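Local coordinates for succinate-semialdehyde dehydrogenase (Streptococcus pyogenes MGAS1882, PDB 4OGD), which oxidises succinic semialdehyde to succinate, using NADP+ as the cofactor, at residues L239-W244 / F393-E398; R268-D273 / E379-S384; R278-L283 / G366-V371; Y386-T391 / T409-I414. All blocks are in the same frame, centred on the assembly; numbering follows the deposited sequence.

Contact 1. Residues L239-W244 / F393-E398; sequences LDDADW and FSSNQE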
loop_
_atom_site.group_PDB
_atom_site.type_symbol
_atom_site.label_atom_id
_atom_site.label_comp_id
_atom_site.label_asym_id
_atom_site.label_seq_id
_atom_site.Cartn_x
_atom_site.Cartn_y
_atom_site.Cartn_z
ATOM N N LEU A 239 -16.899 -28.976 -7.235
ATOM C CA LEU A 239 -16.902 -29.932 -6.126
ATOM C C LEU A 239 -17.800 -31.129 -6.403
ATOM O O LEU A 239 -18.561 -31.153 -7.383
ATOM C CB LEU A 239 -17.313 -29.254 -4.813
ATOM C CG LEU A 239 -16.439 -28.074 -4.387
ATOM C CD1 LEU A 239 -16.777 -27.626 -2.977
ATOM C CD2 LEU A 239 -14.977 -28.456 -4.484
ATOM N N ASP A 240 -17.705 -32.127 -5.530
ATOM C CA ASP A 240 -18.423 -33.385 -5.726
ATOM C C ASP A 240 -19.944 -33.262 -5.624
ATOM O O ASP A 240 -20.675 -34.188 -5.985
ATOM C CB ASP A 240 -17.887 -34.471 -4.773
ATOM C CG ASP A 240 -18.024 -34.103 -3.297
ATOM O OD1 ASP A 240 -18.606 -33.050 -2.965
ATOM O OD2 ASP A 240 -17.547 -34.885 -2.448
ATOM N N ASP A 241 -20.420 -32.118 -5.138
ATOM C CA ASP A 241 -21.856 -31.873 -5.005
ATOM C C ASP A 241 -22.329 -30.694 -5.861
ATOM O O ASP A 241 -23.350 -30.070 -5.564
ATOM C CB ASP A 241 -22.242 -31.657 -3.537
ATOM C CG ASP A 241 -21.436 -30.561 -2.872
ATOM O OD1 ASP A 241 -20.700 -29.845 -3.588
ATOM O OD2 ASP A 241 -21.537 -30.409 -1.630
ATOM N N ALA A 242 -21.581 -30.392 -6.918
ATOM C CA ALA A 242 -21.956 -29.321 -7.842
ATOM C C ALA A 242 -23.308 -29.590 -8.495
ATOM O O ALA A 242 -23.646 -30.738 -8.781
ATOM C CB ALA A 242 -20.893 -29.141 -8.910
ATOM N N ASP A 243 -24.067 -28.524 -8.724
ATOM C CA ASP A 243 -25.293 -28.598 -9.516
ATOM C C ASP A 243 -24.906 -28.418 -10.980
ATOM O O ASP A 243 -24.546 -27.318 -11.402
ATOM C CB ASP A 243 -26.270 -27.501 -9.074
ATOM C CG ASP A 243 -27.613 -27.569 -9.800
ATOM O OD1 ASP A 243 -27.638 -27.827 -11.021
ATOM O OD2 ASP A 243 -28.650 -27.346 -9.141
ATOM N N TRP A 244 -24.988 -29.496 -11.757
ATOM C CA TRP A 244 -24.499 -29.493 -13.135
ATOM C C TRP A 244 -25.402 -28.746 -14.120
ATOM O O TRP A 244 -24.951 -28.311 -15.181
ATOM C CB TRP A 244 -24.220 -30.927 -13.596
ATOM C CG TRP A 244 -22.927 -31.418 -13.046
ATOM C CD1 TRP A 244 -22.665 -31.756 -11.748
ATOM C CD2 TRP A 244 -21.696 -31.569 -13.759
ATOM N NE1 TRP A 244 -21.346 -32.124 -11.615
ATOM C CE2 TRP A 244 -20.731 -32.019 -12.837
ATOM C CE3 TRP A 244 -21.315 -31.367 -15.088
ATOM C CZ2 TRP A 244 -19.409 -32.273 -13.205
ATOM C CZ3 TRP A 244 -20.007 -31.627 -15.454
ATOM C CH2 TRP A 244 -19.070 -32.075 -14.517
ATOM N N PHE A 393 -17.927 -24.255 -7.119
ATOM C CA PHE A 393 -19.229 -24.772 -7.527
ATOM C C PHE A 393 -19.648 -25.931 -6.633
ATOM O O PHE A 393 -19.036 -27.005 -6.651
ATOM C CB PHE A 393 -19.227 -25.183 -9.005
ATOM C CG PHE A 393 -20.346 -24.572 -9.779
ATOM C CD1 PHE A 393 -21.593 -25.179 -9.809
ATOM C CD2 PHE A 393 -20.173 -23.363 -10.431
ATOM C CE1 PHE A 393 -22.635 -24.610 -10.501
ATOM C CE2 PHE A 393 -21.211 -22.787 -11.123
ATOM C CZ PHE A 393 -22.449 -23.411 -11.153
ATOM N N SER A 394 -20.686 -25.688 -5.837
ATOM C CA SER A 394 -21.166 -26.644 -4.850
ATOM C C SER A 394 -22.604 -26.331 -4.460
ATOM O O SER A 394 -22.953 -25.169 -4.230
ATOM C CB SER A 394 -20.283 -26.607 -3.601
ATOM O OG SER A 394 -20.844 -27.405 -2.564
ATOM N N SER A 395 -23.441 -27.362 -4.372
ATOM C CA SER A 395 -24.839 -27.154 -3.995
ATOM C C SER A 395 -25.026 -27.031 -2.486
ATOM O O SER A 395 -26.135 -26.787 -2.010
ATOM C CB SER A 395 -25.723 -28.277 -4.538
ATOM O OG SER A 395 -25.353 -29.520 -3.972
ATOM N N ASN A 396 -23.951 -27.211 -1.724
ATOM C CA ASN A 396 -24.029 -27.018 -0.283
ATOM C C ASN A 396 -23.308 -25.731 0.085
ATOM O O ASN A 396 -22.102 -25.616 -0.124
ATOM C CB ASN A 396 -23.427 -28.209 0.464
ATOM C CG ASN A 396 -23.578 -28.085 1.968
ATOM O OD1 ASN A 396 -22.845 -27.345 2.625
ATOM N ND2 ASN A 396 -24.540 -28.811 2.525
ATOM N N GLN A 397 -24.044 -24.760 0.623
ATOM C CA GLN A 397 -23.471 -23.428 0.836
ATOM C C GLN A 397 -22.324 -23.410 1.841
ATOM O O GLN A 397 -21.305 -22.752 1.609
ATOM C CB GLN A 397 -24.554 -22.419 1.219
ATOM C CG GLN A 397 -24.045 -20.993 1.330
ATOM C CD GLN A 397 -25.170 -19.986 1.287
ATOM O OE1 GLN A 397 -25.701 -19.679 0.221
ATOM N NE2 GLN A 397 -25.556 -19.481 2.452
ATOM N N GLU A 398 -22.470 -24.138 2.946
ATOM C CA GLU A 398 -21.390 -24.203 3.930
ATOM C C GLU A 398 -20.147 -24.903 3.376
ATOM O O GLU A 398 -19.020 -24.501 3.682
ATOM C CB GLU A 398 -21.865 -24.842 5.239
ATOM C CG GLU A 398 -22.771 -23.925 6.044
ATOM C CD GLU A 398 -22.106 -22.601 6.375
ATOM O OE1 GLU A 398 -21.012 -22.618 6.980
ATOM O OE2 GLU A 398 -22.668 -21.543 6.024
#

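Contact 2. Residues R268-D273 / E379-S384; sequences RFIVLD and EVANDS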
loop_
_atom_site.group_PDB
_atom_site.type_symbol
_atom_site.label_atom_id
_atom_site.label_comp_id
_atom_site.label_asym_id
_atom_site.label_seq_id
_atom_site.Cartn_x
_atom_site.Cartn_y
_atom_site.Cartn_z
ATOM N N ARG A 268 -8.673 -21.730 -15.189
ATOM C CA ARG A 268 -8.337 -23.120 -14.854
ATOM C C ARG A 268 -9.546 -23.815 -14.260
ATOM O O ARG A 268 -9.884 -23.594 -13.101
ATOM C CB ARG A 268 -7.162 -23.195 -13.862
ATOM C CG ARG A 268 -5.840 -22.609 -14.368
ATOM C CD ARG A 268 -4.724 -22.772 -13.318
ATOM N NE ARG A 268 -5.002 -21.941 -12.148
ATOM C CZ ARG A 268 -4.750 -22.292 -10.893
ATOM N NH1 ARG A 268 -4.193 -23.468 -10.617
ATOM N NH2 ARG A 268 -5.064 -21.465 -9.910
ATOM N N PHE A 269 -10.197 -24.659 -15.051
ATOM C CA PHE A 269 -11.276 -25.467 -14.524
ATOM C C PHE A 269 -10.672 -26.662 -13.820
ATOM O O PHE A 269 -9.901 -27.404 -14.417
ATOM C CB PHE A 269 -12.194 -25.934 -15.651
ATOM C CG PHE A 269 -13.026 -24.832 -16.244
ATOM C CD1 PHE A 269 -14.098 -24.300 -15.535
ATOM C CD2 PHE A 269 -12.738 -24.324 -17.505
ATOM C CE1 PHE A 269 -14.880 -23.282 -16.077
ATOM C CE2 PHE A 269 -13.520 -23.291 -18.054
ATOM C CZ PHE A 269 -14.589 -22.777 -17.336
ATOM N N ILE A 270 -11.000 -26.835 -12.548
ATOM C CA ILE A 270 -10.459 -27.950 -11.784
ATOM C C ILE A 270 -11.590 -28.940 -11.508
ATOM O O ILE A 270 -12.580 -28.593 -10.870
ATOM C CB ILE A 270 -9.804 -27.437 -10.497
ATOM C CG1 ILE A 270 -8.659 -26.480 -10.859
ATOM C CG2 ILE A 270 -9.267 -28.585 -9.669
ATOM C CD1 ILE A 270 -7.920 -25.929 -9.650
ATOM N N VAL A 271 -11.450 -30.158 -12.028
ATOM C CA VAL A 271 -12.545 -31.124 -12.026
ATOM C C VAL A 271 -12.085 -32.472 -11.470
ATOM O O VAL A 271 -10.963 -32.912 -11.722
ATOM C CB VAL A 271 -13.147 -31.274 -13.446
ATOM C CG1 VAL A 271 -12.134 -31.848 -14.409
ATOM C CG2 VAL A 271 -14.382 -32.139 -13.418
ATOM N N LEU A 272 -12.948 -33.106 -10.685
ATOM C CA LEU A 272 -12.644 -34.409 -10.104
ATOM C C LEU A 272 -12.632 -35.506 -11.179
ATOM O O LEU A 272 -13.359 -35.416 -12.167
ATOM C CB LEU A 272 -13.642 -34.714 -8.983
ATOM C CG LEU A 272 -13.531 -33.713 -7.832
ATOM C CD1 LEU A 272 -14.787 -33.654 -6.991
ATOM C CD2 LEU A 272 -12.348 -34.077 -6.960
ATOM N N ASP A 273 -11.798 -36.529 -10.983
ATOM C CA ASP A 273 -11.621 -37.597 -11.972
ATOM C C ASP A 273 -12.949 -38.182 -12.460
ATOM O O ASP A 273 -13.146 -38.394 -13.659
ATOM C CB ASP A 273 -10.744 -38.712 -11.388
ATOM C CG ASP A 273 -10.501 -39.836 -12.375
ATOM O OD1 ASP A 273 -9.600 -39.695 -13.226
ATOM O OD2 ASP A 273 -11.213 -40.862 -12.303
ATOM N N GLU A 379 -5.055 -27.787 -3.450
ATOM C CA GLU A 379 -3.612 -27.751 -3.706
ATOM C C GLU A 379 -3.283 -27.193 -5.095
ATOM O O GLU A 379 -2.432 -26.304 -5.236
ATOM C CB GLU A 379 -3.027 -29.160 -3.564
ATOM C CG GLU A 379 -1.509 -29.238 -3.731
ATOM C CD GLU A 379 -0.765 -28.761 -2.501
ATOM O OE1 GLU A 379 -1.353 -28.804 -1.398
ATOM O OE2 GLU A 379 0.407 -28.346 -2.633
ATOM N N VAL A 380 -3.961 -27.709 -6.119
ATOM C CA VAL A 380 -3.750 -27.227 -7.482
ATOM C C VAL A 380 -4.207 -25.770 -7.624
ATOM O O VAL A 380 -3.498 -24.946 -8.193
ATOM C CB VAL A 380 -4.439 -28.133 -8.528
ATOM C CG1 VAL A 380 -4.333 -27.530 -9.915
ATOM C CG2 VAL A 380 -3.797 -29.509 -8.517
ATOM N N ALA A 381 -5.368 -25.449 -7.067
ATOM C CA ALA A 381 -5.853 -24.071 -7.093
ATOM C C ALA A 381 -4.818 -23.093 -6.534
ATOM O O ALA A 381 -4.619 -22.001 -7.086
ATOM C CB ALA A 381 -7.177 -23.957 -6.329
ATOM N N ASN A 382 -4.140 -23.501 -5.458
ATOM C CA ASN A 382 -3.197 -22.619 -4.773
ATOM C C ASN A 382 -1.783 -22.699 -5.319
ATOM O O ASN A 382 -0.939 -21.869 -4.965
ATOM C CB ASN A 382 -3.195 -22.892 -3.267
ATOM C CG ASN A 382 -4.484 -22.471 -2.608
ATOM O OD1 ASN A 382 -5.227 -21.666 -3.162
ATOM N ND2 ASN A 382 -4.756 -23.000 -1.413
ATOM N N ASP A 383 -1.520 -23.700 -6.160
ATOM C CA ASP A 383 -0.219 -23.810 -6.807
ATOM C C ASP A 383 -0.211 -22.876 -8.008
ATOM O O ASP A 383 -0.302 -23.309 -9.157
ATOM C CB ASP A 383 0.074 -25.255 -7.223
ATOM C CG ASP A 383 1.463 -25.429 -7.812
ATOM O OD1 ASP A 383 2.368 -24.638 -7.462
ATOM O OD2 ASP A 383 1.652 -26.369 -8.624
ATOM N N SER A 384 -0.110 -21.583 -7.724
ATOM C CA SER A 384 -0.258 -20.561 -8.753
ATOM C C SER A 384 0.513 -19.321 -8.339
ATOM O O SER A 384 0.590 -19.003 -7.151
ATOM C CB SER A 384 -1.737 -20.207 -8.904
ATOM O OG SER A 384 -1.929 -19.230 -9.916
HETATM O O HOH W 1 -4.889 -18.513 -9.117
#

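Contact 3. Residues R278-L283 / G366-V371; sequences RFKELL and GEIYKV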
loop_
_atom_site.group_PDB
_atom_site.type_symbol
_atom_site.label_atom_id
_atom_site.label_comp_id
_atom_site.label_asym_id
_atom_site.label_seq_id
_atom_site.Cartn_x
_atom_site.Cartn_y
_atom_site.Cartn_z
ATOM N N ARG A 278 -17.235 -36.069 -18.414
ATOM C CA ARG A 278 -18.488 -35.327 -18.465
ATOM C C ARG A 278 -18.242 -33.832 -18.644
ATOM O O ARG A 278 -18.910 -33.175 -19.444
ATOM C CB ARG A 278 -19.302 -35.589 -17.197
ATOM C CG ARG A 278 -20.657 -34.919 -17.171
ATOM C CD ARG A 278 -21.307 -35.106 -15.825
ATOM N NE ARG A 278 -22.647 -34.545 -15.791
ATOM C CZ ARG A 278 -23.429 -34.564 -14.720
ATOM N NH1 ARG A 278 -22.998 -35.115 -13.594
ATOM N NH2 ARG A 278 -24.635 -34.029 -14.777
ATOM N N PHE A 279 -17.262 -33.290 -17.924
ATOM C CA PHE A 279 -16.961 -31.873 -18.082
ATOM C C PHE A 279 -16.302 -31.538 -19.424
ATOM O O PHE A 279 -16.570 -30.480 -20.001
ATOM C CB PHE A 279 -16.114 -31.343 -16.923
ATOM C CG PHE A 279 -15.960 -29.856 -16.950
ATOM C CD1 PHE A 279 -17.013 -29.041 -16.564
ATOM C CD2 PHE A 279 -14.785 -29.271 -17.402
ATOM C CE1 PHE A 279 -16.892 -27.667 -16.611
ATOM C CE2 PHE A 279 -14.659 -27.892 -17.451
ATOM C CZ PHE A 279 -15.717 -27.093 -17.051
ATOM N N LYS A 280 -15.436 -32.419 -19.923
ATOM C CA LYS A 280 -14.833 -32.211 -21.237
ATOM C C LYS A 280 -15.938 -32.060 -22.262
ATOM O O LYS A 280 -15.924 -31.143 -23.085
ATOM C CB LYS A 280 -13.938 -33.383 -21.651
ATOM C CG LYS A 280 -12.564 -33.408 -21.000
ATOM C CD LYS A 280 -11.568 -34.196 -21.855
ATOM C CE LYS A 280 -12.133 -35.553 -22.260
ATOM N NZ LYS A 280 -11.100 -36.421 -22.896
ATOM N N GLU A 281 -16.915 -32.956 -22.192
ATOM C CA GLU A 281 -18.036 -32.905 -23.127
ATOM C C GLU A 281 -18.915 -31.671 -22.953
ATOM O O GLU A 281 -19.368 -31.075 -23.936
ATOM C CB GLU A 281 -18.869 -34.178 -23.013
ATOM C CG GLU A 281 -18.269 -35.316 -23.801
ATOM C CD GLU A 281 -17.868 -34.872 -25.197
ATOM O OE1 GLU A 281 -16.675 -35.019 -25.549
ATOM O OE2 GLU A 281 -18.743 -34.363 -25.936
ATOM N N LEU A 282 -19.156 -31.288 -21.703
ATOM C CA LEU A 282 -19.983 -30.125 -21.421
ATOM C C LEU A 282 -19.321 -28.836 -21.901
ATOM O O LEU A 282 -19.964 -28.010 -22.555
ATOM C CB LEU A 282 -20.301 -30.031 -19.929
ATOM C CG LEU A 282 -21.178 -28.847 -19.528
ATOM C CD1 LEU A 282 -22.519 -28.939 -20.232
ATOM C CD2 LEU A 282 -21.376 -28.818 -18.029
ATOM N N LEU A 283 -18.040 -28.657 -21.580
ATOM C CA LEU A 283 -17.340 -27.437 -21.984
ATOM C C LEU A 283 -17.220 -27.359 -23.512
ATOM O O LEU A 283 -17.332 -26.282 -24.107
ATOM C CB LEU A 283 -15.962 -27.346 -21.314
ATOM C CG LEU A 283 -15.267 -25.983 -21.444
ATOM C CD1 LEU A 283 -16.019 -24.929 -20.645
ATOM C CD2 LEU A 283 -13.814 -26.050 -20.985
ATOM N N GLY A 366 -10.134 -22.531 -22.950
ATOM C CA GLY A 366 -10.515 -23.302 -21.784
ATOM C C GLY A 366 -9.395 -24.257 -21.413
ATOM O O GLY A 366 -8.697 -24.768 -22.289
ATOM N N GLU A 367 -9.188 -24.462 -20.115
ATOM C CA GLU A 367 -8.161 -25.395 -19.640
ATOM C C GLU A 367 -8.776 -26.300 -18.593
ATOM O O GLU A 367 -9.370 -25.823 -17.631
ATOM C CB GLU A 367 -6.990 -24.626 -19.028
ATOM C CG GLU A 367 -6.372 -23.595 -19.959
ATOM C CD GLU A 367 -5.580 -22.553 -19.204
ATOM O OE1 GLU A 367 -4.958 -22.913 -18.183
ATOM O OE2 GLU A 367 -5.610 -21.367 -19.611
ATOM N N ILE A 368 -8.651 -27.612 -18.780
ATOM C CA ILE A 368 -9.218 -28.540 -17.822
ATOM C C ILE A 368 -8.116 -29.247 -17.041
ATOM O O ILE A 368 -7.280 -29.937 -17.623
ATOM C CB ILE A 368 -10.147 -29.567 -18.504
ATOM C CG1 ILE A 368 -11.220 -28.841 -19.314
ATOM C CG2 ILE A 368 -10.812 -30.427 -17.460
ATOM C CD1 ILE A 368 -12.037 -29.774 -20.223
ATOM N N TYR A 369 -8.120 -29.046 -15.724
ATOM C CA TYR A 369 -7.167 -29.685 -14.819
ATOM C C TYR A 369 -7.878 -30.802 -14.069
ATOM O O TYR A 369 -8.794 -30.534 -13.288
ATOM C CB TYR A 369 -6.646 -28.677 -13.789
ATOM C CG TYR A 369 -5.693 -27.627 -14.322
ATOM C CD1 TYR A 369 -4.394 -27.538 -13.839
ATOM C CD2 TYR A 369 -6.097 -26.713 -15.289
ATOM C CE1 TYR A 369 -3.519 -26.580 -14.309
ATOM C CE2 TYR A 369 -5.225 -25.743 -15.775
ATOM C CZ TYR A 369 -3.936 -25.682 -15.281
ATOM O OH TYR A 369 -3.058 -24.714 -15.737
ATOM N N LYS A 370 -7.463 -32.052 -14.285
ATOM C CA LYS A 370 -8.092 -33.169 -13.578
ATOM C C LYS A 370 -7.409 -33.422 -12.239
ATOM O O LYS A 370 -6.184 -33.449 -12.163
ATOM C CB LYS A 370 -8.056 -34.445 -14.422
ATOM C CG LYS A 370 -8.845 -35.600 -13.805
ATOM C CD LYS A 370 -8.771 -36.862 -14.675
ATOM C CE LYS A 370 -7.399 -37.517 -14.584
ATOM N NZ LYS A 370 -7.256 -38.343 -13.345
ATOM N N VAL A 371 -8.198 -33.569 -11.179
ATOM C CA VAL A 371 -7.641 -33.909 -9.864
ATOM C C VAL A 371 -8.344 -35.120 -9.243
ATOM O O VAL A 371 -9.422 -35.523 -9.694
ATOM C CB VAL A 371 -7.669 -32.703 -8.890
ATOM C CG1 VAL A 371 -6.852 -31.568 -9.467
ATOM C CG2 VAL A 371 -9.098 -32.247 -8.600
#

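Contact 4. Residues Y386-T391 / T409-I414; sequences YGLGGT and TGMSFI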
loop_
_atom_site.group_PDB
_atom_site.type_symbol
_atom_site.label_atom_id
_atom_site.label_comp_id
_atom_site.label_asym_id
_atom_site.label_seq_id
_atom_site.Cartn_x
_atom_site.Cartn_y
_atom_site.Cartn_z
ATOM N N TYR A 386 -0.576 -16.592 -9.313
ATOM C CA TYR A 386 -1.680 -15.640 -9.290
ATOM C C TYR A 386 -2.620 -15.939 -8.142
ATOM O O TYR A 386 -2.593 -17.021 -7.559
ATOM C CB TYR A 386 -2.456 -15.730 -10.601
ATOM C CG TYR A 386 -1.597 -15.516 -11.818
ATOM C CD1 TYR A 386 -1.019 -16.588 -12.480
ATOM C CD2 TYR A 386 -1.357 -14.234 -12.295
ATOM C CE1 TYR A 386 -0.226 -16.393 -13.598
ATOM C CE2 TYR A 386 -0.565 -14.026 -13.406
ATOM C CZ TYR A 386 -0.010 -15.111 -14.055
ATOM O OH TYR A 386 0.776 -14.907 -15.164
ATOM N N GLY A 387 -3.472 -14.977 -7.815
ATOM C CA GLY A 387 -4.487 -15.213 -6.809
ATOM C C GLY A 387 -5.481 -14.076 -6.839
ATOM O O GLY A 387 -5.588 -13.315 -5.882
ATOM N N LEU A 388 -6.209 -13.950 -7.945
ATOM C CA LEU A 388 -7.125 -12.824 -8.085
ATOM C C LEU A 388 -8.540 -13.209 -7.692
ATOM O O LEU A 388 -9.048 -12.762 -6.658
ATOM C CB LEU A 388 -7.100 -12.267 -9.512
ATOM C CG LEU A 388 -7.957 -11.010 -9.713
ATOM C CD1 LEU A 388 -7.578 -9.869 -8.765
ATOM C CD2 LEU A 388 -7.795 -10.556 -11.148
ATOM N N GLY A 389 -9.169 -14.046 -8.514
ATOM C CA GLY A 389 -10.517 -14.508 -8.240
ATOM C C GLY A 389 -10.604 -16.021 -8.175
ATOM O O GLY A 389 -9.699 -16.689 -7.680
ATOM N N GLY A 390 -11.697 -16.563 -8.699
ATOM C CA GLY A 390 -11.923 -17.997 -8.643
ATOM C C GLY A 390 -13.367 -18.300 -8.338
ATOM O O GLY A 390 -14.112 -17.429 -7.899
ATOM N N THR A 391 -13.762 -19.549 -8.577
ATOM C CA THR A 391 -15.139 -19.974 -8.381
ATOM C C THR A 391 -15.167 -21.276 -7.619
ATOM O O THR A 391 -14.326 -22.139 -7.854
ATOM C CB THR A 391 -15.824 -20.185 -9.737
ATOM O OG1 THR A 391 -16.010 -18.917 -10.375
ATOM C CG2 THR A 391 -17.185 -20.891 -9.589
ATOM N N THR A 409 -6.451 -16.519 -2.629
ATOM C CA THR A 409 -6.916 -15.628 -3.680
ATOM C C THR A 409 -7.712 -14.492 -3.056
ATOM O O THR A 409 -8.176 -14.603 -1.919
ATOM C CB THR A 409 -7.808 -16.383 -4.690
ATOM O OG1 THR A 409 -8.019 -15.561 -5.838
ATOM C CG2 THR A 409 -9.158 -16.735 -4.073
ATOM N N GLY A 410 -7.894 -13.404 -3.802
ATOM C CA GLY A 410 -8.574 -12.237 -3.266
ATOM C C GLY A 410 -10.092 -12.283 -3.335
ATOM O O GLY A 410 -10.776 -11.554 -2.607
ATOM N N MET A 411 -10.629 -13.125 -4.217
ATOM C CA MET A 411 -12.073 -13.195 -4.426
ATOM C C MET A 411 -12.533 -14.613 -4.743
ATOM O O MET A 411 -11.890 -15.328 -5.504
ATOM C CB MET A 411 -12.494 -12.275 -5.578
ATOM C CG MET A 411 -12.191 -10.810 -5.332
ATOM S SD MET A 411 -12.508 -9.748 -6.747
ATOM C CE MET A 411 -11.205 -10.254 -7.863
ATOM N N SER A 412 -13.668 -15.002 -4.176
ATOM C CA SER A 412 -14.253 -16.309 -4.483
ATOM C C SER A 412 -15.709 -16.135 -4.844
ATOM O O SER A 412 -16.477 -15.574 -4.063
ATOM C CB SER A 412 -14.116 -17.260 -3.293
ATOM O OG SER A 412 -12.752 -17.537 -3.014
ATOM N N PHE A 413 -16.080 -16.603 -6.035
ATOM C CA PHE A 413 -17.444 -16.475 -6.520
ATOM C C PHE A 413 -18.129 -17.824 -6.421
ATOM O O PHE A 413 -17.652 -18.818 -6.974
ATOM C CB PHE A 413 -17.440 -15.949 -7.954
ATOM C CG PHE A 413 -16.751 -14.623 -8.096
ATOM C CD1 PHE A 413 -17.359 -13.466 -7.627
ATOM C CD2 PHE A 413 -15.495 -14.536 -8.673
ATOM C CE1 PHE A 413 -16.719 -12.237 -7.730
ATOM C CE2 PHE A 413 -14.846 -13.307 -8.783
ATOM C CZ PHE A 413 -15.466 -12.160 -8.316
ATOM N N ILE A 414 -19.240 -17.866 -5.700
ATOM C CA ILE A 414 -19.903 -19.144 -5.426
ATOM C C ILE A 414 -20.965 -19.444 -6.492
ATOM O O ILE A 414 -21.839 -18.612 -6.745
ATOM C CB ILE A 414 -20.551 -19.153 -4.019
ATOM C CG1 ILE A 414 -19.517 -18.834 -2.929
ATOM C CG2 ILE A 414 -21.280 -20.483 -3.756
ATOM C CD1 ILE A 414 -18.247 -19.654 -2.990
#

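Contact 1. Residues L239-W244 / F393-E398
Two serines hold Asp241 in this pair of loops. Ser395 gives both its backbone N and its OG to Asp241 O; the hydroxyl, 2.6 Å from that carbonyl oxygen, lies in the carbonyl plane, whereas the amide approaches from above it. Ser394 OG donates to Asp241 OD1 over 2.7 Å, meeting the carboxylate from above its plane. Because Asp241 CG sits between the backbone N and the carbonyl carbon (chi1 54°), the acid is turned toward the serines, and its OD2 goes on to His399. Ser394 OG also accepts from Asn396 N, an ST turn leading into helix 397-406, whose N-cap Asn396 binds His399 N. Leu239 N to Phe393 O (3.0 Å) prolongs the pairing of parallel strands 235-238 and 391-393, so the loops leave the same end of the catalytic-domain sheet. Among carbon contacts, Ala242 CB reaches the edge of the Phe393 ring, 4.1 Å from CD1, and Leu239 CD1 lies 3.7 Å from Ser394 CB. Leu247 and Val250 of helix 244-256 also touch the Phe393 side chain.

Contact 2. Residues R268-D273 / E379-S384
Arg268 reaches from strand 268-272 to the last turn of helix 374-382, its guanidinium gripping two successive carbonyls. NH1 donates to Val380 O at 2.9 Å, and NH2 to Ala381 O, also at 2.9 Å and nearly straight (173°). Both oxygens lie in the guanidinium plane, which fixes the rotation of the group, although each carbonyl is met off its own plane. A bend at chi3 (-67°) brings the chain end round, while NE is held by Asp233 O. Over one face of the guanidinium stands Ser384 OG, itself bound to Tyr386 N; a water links it, weakly on the arginine side, to NH2. Ile270, two residues along the same side of the strand, puts CD1 3.9 Å from both Val380 CG1 and Ala381 CB. The positive charge would be expected to suit the negative end of the helix dipole. With an arginine bonded to two carbonyls of its last turn, helix 374-382 is seated on the sheet as the helix of the beta-alpha-beta crossover from strand 365-371 to strand 391-393.

Contact 3. Residues R278-L283 / G366-V371
Helix 278-283 runs almost exactly antiparallel to strand 366-371, their N-to-C directions 172° apart and their axes 10.1 Å from each other at closest approach. No hydrogen bond joins them; the backbones come nearest at Lys280 and Ile368, whose CA atoms are 7.5 Å apart. Ile368 is the centre of the contact. Its CG1 branch, anti to the carbonyl carbon (chi1 -55°), projects at the helix and ends in CD1, which lies 4.0 Å from Phe279 CD2 and 3.8 Å from Lys280 CG. The lysine takes part with its CA and CG: its side chain crosses that of Ile368 at about a right angle and then leads away. On the next turn Leu283 slides past the isoleucine in the opposite direction, its CD2 4.2 Å from Ile368 CG1. The same methyl is 4.4 Å from Gly366 CA, where the lack of a side chain leaves room for the leucine. Phe279 also meets the ring of Phe269 on strand 268-272, while Tyr369 and Val371 turn to helix 374-382 on the other face. Strand 365-371 is thus packed between helical layers, as in the three-layer alpha/beta/alpha sandwich of the aldehyde dehydrogenase catalytic domain.

Contact 4. Residues Y386-T391 / T409-I414
Thr409 opens the contact with its hydroxyl: OG1 donates to Gly389 O at 2.7 Å, approaching with a tilt from the carbonyl plane. With OG1 anti to the backbone N (chi1 -168°), the hydroxyl is laid against the Gly387-Gly389 backbone. Next, Gly410 N bonds to Gly387 O over 3.1 Å, bent to 139° and from above the carbonyl plane, and adds a weak bond to Leu388 O. Met411 bends at chi3 so that CE comes to 3.8 Å from Leu388 CD1, the two side chains lying side by side and pointing the same way; Met411 O receives a CA-H...O contact from Gly389 CA. Ser412 CA makes a similar approach to Gly390 O, while its OG goes across to His450 of the second subunit. At Phe413 regular parallel pairing sets in: its N bonds to Gly390 O at 2.8 Å and 164°, and Thr391 CA lies 3.1 Å from Phe413 O. That same Gly390 O is 3.3 Å from Phe413 CD2, and the phenylalanine shares one face of the sheet with Thr391, whose OG1 is bound by Ser416 O. Strand 411-414 is the sheet's edge within the chain, and a strand of the second subunit pairs in parallel with it, giving the intersubunit beta-sheet extension characteristic of aldehyde dehydrogenase dimers.

How the contacts relate
Contacts 2, 3 and 4 all reach one seven-stranded sheet, and contact 1 ties loops at the end of two of its strands. Contacts 2 and 3 are the closest pair, their centres about 11 Å apart, joined by the salt bridge from Asp273 OD1 to Lys370 NZ (2.7 Å). Contact 1 meets contact 3 where Trp244 CH2 packs 3.9 Å from Phe279 CB, and contact 2 where Leu272 CD1 lies 3.6 Å from Asp240 N. Contact 4, centred about 12 Å from contact 2, continues its chain toward the dimer interface. It also borders the probable active site: its Leu388 touches Cys263, probably the catalytic cysteine, as in other aldehyde dehydrogenases.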